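Local structure of possible thiol-disulfide isomerase (Cytophaga hutchinsonii, 3HCZ) at residues A11-R24 / N93-Y107. The protein is probably a thioredoxin-fold domain of a thiol-disulfide isomerase, a family that exchanges thiols and disulfides, although its own function has not been established. Sequence-based numbering, arbitrary orientation.
Sequences APNLYMTDTTGTYR and NVRDSKNHTDFKITY. With SO4 (sulfate ion), chain B.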
# COMPACT_ATOMS: atom_id res chain seq x y z
N ALA A 11 9.78 -1.58 7.00
CA ALA A 11 9.35 -2.33 5.82
C ALA A 11 10.48 -2.18 4.79
O ALA A 11 11.12 -1.13 4.74
CB ALA A 11 8.05 -1.77 5.25
N PRO A 12 10.75 -3.24 3.99
CA PRO A 12 11.76 -3.08 2.93
C PRO A 12 11.43 -1.90 2.00
O PRO A 12 10.26 -1.72 1.63
CB PRO A 12 11.65 -4.38 2.14
CG PRO A 12 11.20 -5.42 3.18
CD PRO A 12 10.32 -4.65 4.14
N ASN A 13 12.44 -1.13 1.60
CA ASN A 13 12.19 0.01 0.70
C ASN A 13 11.72 -0.55 -0.65
O ASN A 13 12.01 -1.69 -1.00
CB ASN A 13 13.46 0.89 0.55
CG ASN A 13 13.17 2.31 0.02
OD1 ASN A 13 12.02 2.70 -0.27
ND2 ASN A 13 14.23 3.09 -0.12
N LEU A 14 10.97 0.27 -1.38
CA LEU A 14 10.47 -0.08 -2.74
C LEU A 14 10.88 1.06 -3.67
O LEU A 14 10.64 2.23 -3.38
CB LEU A 14 8.95 -0.23 -2.73
CG LEU A 14 8.48 -1.45 -1.92
CD1 LEU A 14 6.98 -1.35 -1.64
CD2 LEU A 14 8.72 -2.67 -2.77
N TYR A 15 11.50 0.70 -4.79
CA TYR A 15 12.01 1.70 -5.73
C TYR A 15 11.10 1.72 -6.95
O TYR A 15 11.54 1.55 -8.09
CB TYR A 15 13.47 1.36 -6.11
CG TYR A 15 14.43 1.35 -4.94
CD1 TYR A 15 15.13 2.50 -4.58
CD2 TYR A 15 14.65 0.19 -4.20
CE1 TYR A 15 16.02 2.51 -3.49
CE2 TYR A 15 15.53 0.19 -3.09
CZ TYR A 15 16.22 1.34 -2.77
OH TYR A 15 17.11 1.34 -1.72
N MSE A 16 9.80 1.94 -6.70
CA MSE A 16 8.79 1.82 -7.75
C MSE A 16 8.49 3.18 -8.38
O MSE A 16 9.01 4.22 -7.91
CB MSE A 16 7.53 1.11 -7.21
CG MSE A 16 7.88 -0.32 -6.75
SE MSE A 16 6.43 -1.21 -5.81
CE MSE A 16 5.18 -1.40 -7.35
N THR A 17 7.70 3.17 -9.45
CA THR A 17 7.50 4.38 -10.22
C THR A 17 6.02 4.71 -10.30
O THR A 17 5.18 3.80 -10.33
CB THR A 17 8.08 4.26 -11.65
OG1 THR A 17 7.57 3.08 -12.28
CG2 THR A 17 9.61 4.15 -11.60
N ASP A 18 5.69 6.00 -10.39
CA ASP A 18 4.28 6.44 -10.42
C ASP A 18 3.70 6.30 -11.84
O ASP A 18 4.34 5.70 -12.72
CB ASP A 18 4.13 7.86 -9.82
CG ASP A 18 4.78 8.95 -10.68
OD1 ASP A 18 5.06 8.71 -11.89
OD2 ASP A 18 5.00 10.09 -10.15
N THR A 19 2.48 6.80 -12.06
CA THR A 19 1.77 6.62 -13.34
C THR A 19 2.44 7.39 -14.48
O THR A 19 2.10 7.19 -15.65
CB THR A 19 0.28 7.01 -13.24
OG1 THR A 19 0.16 8.35 -12.72
CG2 THR A 19 -0.45 6.06 -12.29
N THR A 20 3.41 8.24 -14.18
CA THR A 20 4.21 8.86 -15.25
C THR A 20 5.52 8.14 -15.45
O THR A 20 6.32 8.57 -16.26
CB THR A 20 4.52 10.36 -15.01
OG1 THR A 20 5.36 10.48 -13.85
CG2 THR A 20 3.23 11.15 -14.82
N GLY A 21 5.75 7.05 -14.71
CA GLY A 21 7.05 6.38 -14.83
C GLY A 21 8.15 7.01 -14.02
O GLY A 21 9.33 6.64 -14.17
N THR A 22 7.78 7.93 -13.11
CA THR A 22 8.78 8.62 -12.34
C THR A 22 8.97 7.96 -10.97
O THR A 22 7.97 7.58 -10.31
CB THR A 22 8.36 10.08 -12.13
OG1 THR A 22 8.11 10.65 -13.42
CG2 THR A 22 9.47 10.84 -11.49
N TYR A 23 10.22 7.84 -10.52
CA TYR A 23 10.49 7.18 -9.23
C TYR A 23 9.76 7.85 -8.09
O TYR A 23 9.80 9.09 -7.98
CB TYR A 23 11.99 7.17 -8.89
CG TYR A 23 12.77 6.10 -9.60
CD1 TYR A 23 12.46 4.72 -9.42
CD2 TYR A 23 13.86 6.44 -10.45
CE1 TYR A 23 13.21 3.72 -10.06
CE2 TYR A 23 14.61 5.44 -11.09
CZ TYR A 23 14.28 4.09 -10.89
OH TYR A 23 15.02 3.12 -11.51
N ARG A 24 9.09 7.05 -7.26
CA ARG A 24 8.56 7.49 -5.97
C ARG A 24 8.91 6.43 -4.94
O ARG A 24 8.15 5.48 -4.73
CB ARG A 24 7.04 7.71 -6.05
CG ARG A 24 6.58 8.83 -7.02
CD ARG A 24 7.05 10.28 -6.62
NE ARG A 24 6.97 10.49 -5.16
CZ ARG A 24 5.84 10.71 -4.47
NH1 ARG A 24 5.91 10.83 -3.16
NH2 ARG A 24 4.65 10.81 -5.06
N ASN A 93 -0.39 5.65 -6.64
CA ASN A 93 -0.27 4.48 -7.50
C ASN A 93 1.15 4.33 -8.04
O ASN A 93 1.67 5.26 -8.68
CB ASN A 93 -1.22 4.58 -8.69
CG ASN A 93 -2.67 4.46 -8.27
OD1 ASN A 93 -3.08 3.40 -7.78
ND2 ASN A 93 -3.46 5.53 -8.47
N VAL A 94 1.75 3.18 -7.78
CA VAL A 94 3.05 2.85 -8.33
C VAL A 94 3.07 1.45 -8.94
O VAL A 94 2.19 0.61 -8.64
CB VAL A 94 4.22 2.99 -7.29
CG1 VAL A 94 4.40 4.45 -6.85
CG2 VAL A 94 4.00 2.09 -6.03
N ARG A 95 4.07 1.21 -9.79
CA ARG A 95 4.30 -0.11 -10.37
C ARG A 95 5.81 -0.27 -10.45
O ARG A 95 6.54 0.74 -10.47
CB ARG A 95 3.65 -0.21 -11.78
CG ARG A 95 3.45 -1.65 -12.26
CD ARG A 95 2.85 -1.75 -13.70
NE ARG A 95 3.70 -1.17 -14.77
CZ ARG A 95 4.81 -1.73 -15.23
NH1 ARG A 95 5.51 -1.13 -16.17
NH2 ARG A 95 5.28 -2.87 -14.73
N ASP A 96 6.30 -1.51 -10.54
CA ASP A 96 7.74 -1.77 -10.66
C ASP A 96 8.28 -1.71 -12.08
O ASP A 96 8.89 -2.67 -12.58
CB ASP A 96 8.05 -3.09 -9.95
CG ASP A 96 9.56 -3.32 -9.76
OD1 ASP A 96 10.32 -2.34 -9.53
OD2 ASP A 96 9.99 -4.47 -9.90
N SER A 97 8.13 -0.54 -12.72
CA SER A 97 8.43 -0.42 -14.13
C SER A 97 9.94 -0.47 -14.39
O SER A 97 10.37 -0.72 -15.52
CB SER A 97 7.86 0.90 -14.73
OG SER A 97 8.61 2.04 -14.34
N LYS A 98 10.74 -0.20 -13.36
CA LYS A 98 12.19 -0.28 -13.54
C LYS A 98 12.81 -1.52 -12.92
O LYS A 98 14.04 -1.58 -12.74
CB LYS A 98 12.84 0.97 -12.99
CG LYS A 98 12.40 2.21 -13.70
CD LYS A 98 13.36 2.55 -14.78
CE LYS A 98 12.96 3.90 -15.39
NZ LYS A 98 14.14 4.72 -15.71
N ASN A 99 11.97 -2.51 -12.61
CA ASN A 99 12.44 -3.82 -12.22
C ASN A 99 13.39 -3.85 -11.02
O ASN A 99 14.55 -4.33 -11.14
CB ASN A 99 13.16 -4.46 -13.41
CG ASN A 99 12.30 -4.46 -14.60
OD1 ASN A 99 12.46 -3.62 -15.50
ND2 ASN A 99 11.29 -5.34 -14.60
N HIS A 100 12.94 -3.35 -9.89
CA HIS A 100 13.76 -3.35 -8.69
C HIS A 100 13.15 -4.21 -7.62
O HIS A 100 13.71 -4.33 -6.54
CB HIS A 100 13.95 -1.93 -8.18
CG HIS A 100 14.68 -1.04 -9.15
ND1 HIS A 100 15.90 -1.39 -9.70
CD2 HIS A 100 14.34 0.14 -9.70
CE1 HIS A 100 16.29 -0.44 -10.54
NE2 HIS A 100 15.36 0.51 -10.54
N THR A 101 11.99 -4.78 -7.89
CA THR A 101 11.27 -5.42 -6.79
C THR A 101 10.93 -6.84 -7.06
O THR A 101 10.29 -7.20 -8.06
CB THR A 101 9.95 -4.70 -6.41
OG1 THR A 101 10.12 -3.26 -6.44
CG2 THR A 101 9.45 -5.21 -5.06
N ASP A 102 11.35 -7.68 -6.16
CA ASP A 102 11.03 -9.06 -6.24
C ASP A 102 9.88 -9.31 -5.26
O ASP A 102 10.16 -9.39 -4.07
CB ASP A 102 12.27 -9.80 -5.77
CG ASP A 102 12.20 -11.26 -6.07
OD1 ASP A 102 13.29 -11.87 -6.30
OD2 ASP A 102 11.06 -11.80 -6.08
N PHE A 103 8.61 -9.38 -5.71
CA PHE A 103 7.49 -9.33 -4.74
C PHE A 103 7.41 -10.58 -3.87
O PHE A 103 6.99 -10.53 -2.70
CB PHE A 103 6.15 -9.03 -5.40
CG PHE A 103 6.08 -7.66 -6.03
CD1 PHE A 103 5.88 -6.55 -5.26
CD2 PHE A 103 6.18 -7.52 -7.41
CE1 PHE A 103 5.83 -5.26 -5.81
CE2 PHE A 103 6.13 -6.25 -7.98
CZ PHE A 103 5.94 -5.12 -7.20
N LYS A 104 7.82 -11.69 -4.45
CA LYS A 104 7.89 -12.94 -3.71
C LYS A 104 9.03 -13.03 -2.71
O LYS A 104 8.79 -13.34 -1.55
CB LYS A 104 7.95 -14.12 -4.65
CG LYS A 104 6.62 -14.84 -4.74
CD LYS A 104 5.91 -14.47 -6.01
CE LYS A 104 5.51 -15.75 -6.70
NZ LYS A 104 4.88 -15.41 -7.99
N ILE A 105 10.26 -12.73 -3.12
CA ILE A 105 11.36 -12.77 -2.15
C ILE A 105 11.18 -11.68 -1.08
O ILE A 105 11.17 -11.97 0.11
CB ILE A 105 12.79 -12.67 -2.79
CG1 ILE A 105 13.08 -13.91 -3.65
CG2 ILE A 105 13.90 -12.38 -1.69
CD1 ILE A 105 14.42 -13.87 -4.40
N THR A 106 11.03 -10.43 -1.51
CA THR A 106 11.06 -9.32 -0.57
C THR A 106 9.81 -9.20 0.34
O THR A 106 9.93 -8.92 1.53
CB THR A 106 11.42 -8.00 -1.30
OG1 THR A 106 12.63 -8.21 -2.06
CG2 THR A 106 11.68 -6.88 -0.31
N TYR A 107 8.62 -9.41 -0.22
CA TYR A 107 7.36 -9.14 0.50
C TYR A 107 6.44 -10.34 0.64
O TYR A 107 5.35 -10.23 1.24
CB TYR A 107 6.60 -7.94 -0.13
CG TYR A 107 6.98 -6.60 0.47
CD1 TYR A 107 7.95 -5.78 -0.15
CD2 TYR A 107 6.39 -6.15 1.67
CE1 TYR A 107 8.31 -4.53 0.43
CE2 TYR A 107 6.75 -4.92 2.24
CZ TYR A 107 7.69 -4.11 1.58
OH TYR A 107 8.03 -2.90 2.13
S SO4 B . 16.12 -1.78 2.69
O1 SO4 B . 14.93 -2.32 3.32
O2 SO4 B . 15.76 -0.95 1.56
O3 SO4 B . 16.90 -0.89 3.57
O4 SO4 B . 16.92 -2.94 2.28
O HOH W 1 10.59 0.24 -10.55
O HOH W 2 12.03 -1.85 -5.14
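Thr17 and Arg95 form an antiparallel hydrogen-bonded pair, a single bridge that ties residues 11-24 to the outermost sheet strand 92-95. Thr17 N donates to Arg95 O at 2.9 Å, nearly straight at 171°. The return bond, Arg95 N to Thr17 O, lies in the carbonyl plane. Beside the bridge, Thr17 OG1 and Ser97 OG share a hydrogen bond of 2.5 Å. The side chains of selenomethionine Met16 and Val94 cross at about a right angle, CB against CB. The Met16 chain bends at chi3 (68°), and CE lies against Arg95 C and Asp96 N and meets the Phe103 ring at its edge. SE is also at that edge, 5.3 Å from the Phe103 ring centroid, a Met-aromatic contact.

At the far end Tyr107 OH donates to Pro12 O at 2.6 Å, in the carbonyl plane and on a lone pair. Pro12 CG sits over one face of this ring, and Ala11 CB lies at its edge. Leu14 CD2 packs against Tyr107 CE1 and, tightly, against Thr101 CG2 at 3.5 Å. With an alanine at Tyr107, Pro12 O would probably lose this donor and a gap would open beside Leu14. On the outer side, Tyr23 OH and His100 NE2 are hydrogen-bonded at 2.8 Å, edge to edge.

Asp96 holds the turn 96-99 and the residues after it. Its OD1 takes His100 N on the syn lone pair, OD2 takes Thr101 N, and Arg74 adds a salt bridge. One water links Tyr15 O, Asp96 OD1 and Lys98 N. Another joins Tyr15 N to Thr101 OG1. Direct bonds thus join the loop before strand 33-39 to edge strand 92-95 at one end and helix 103-107 at the other; between them, Leu14 and Met16 packing alternates with water-bridged polar groups.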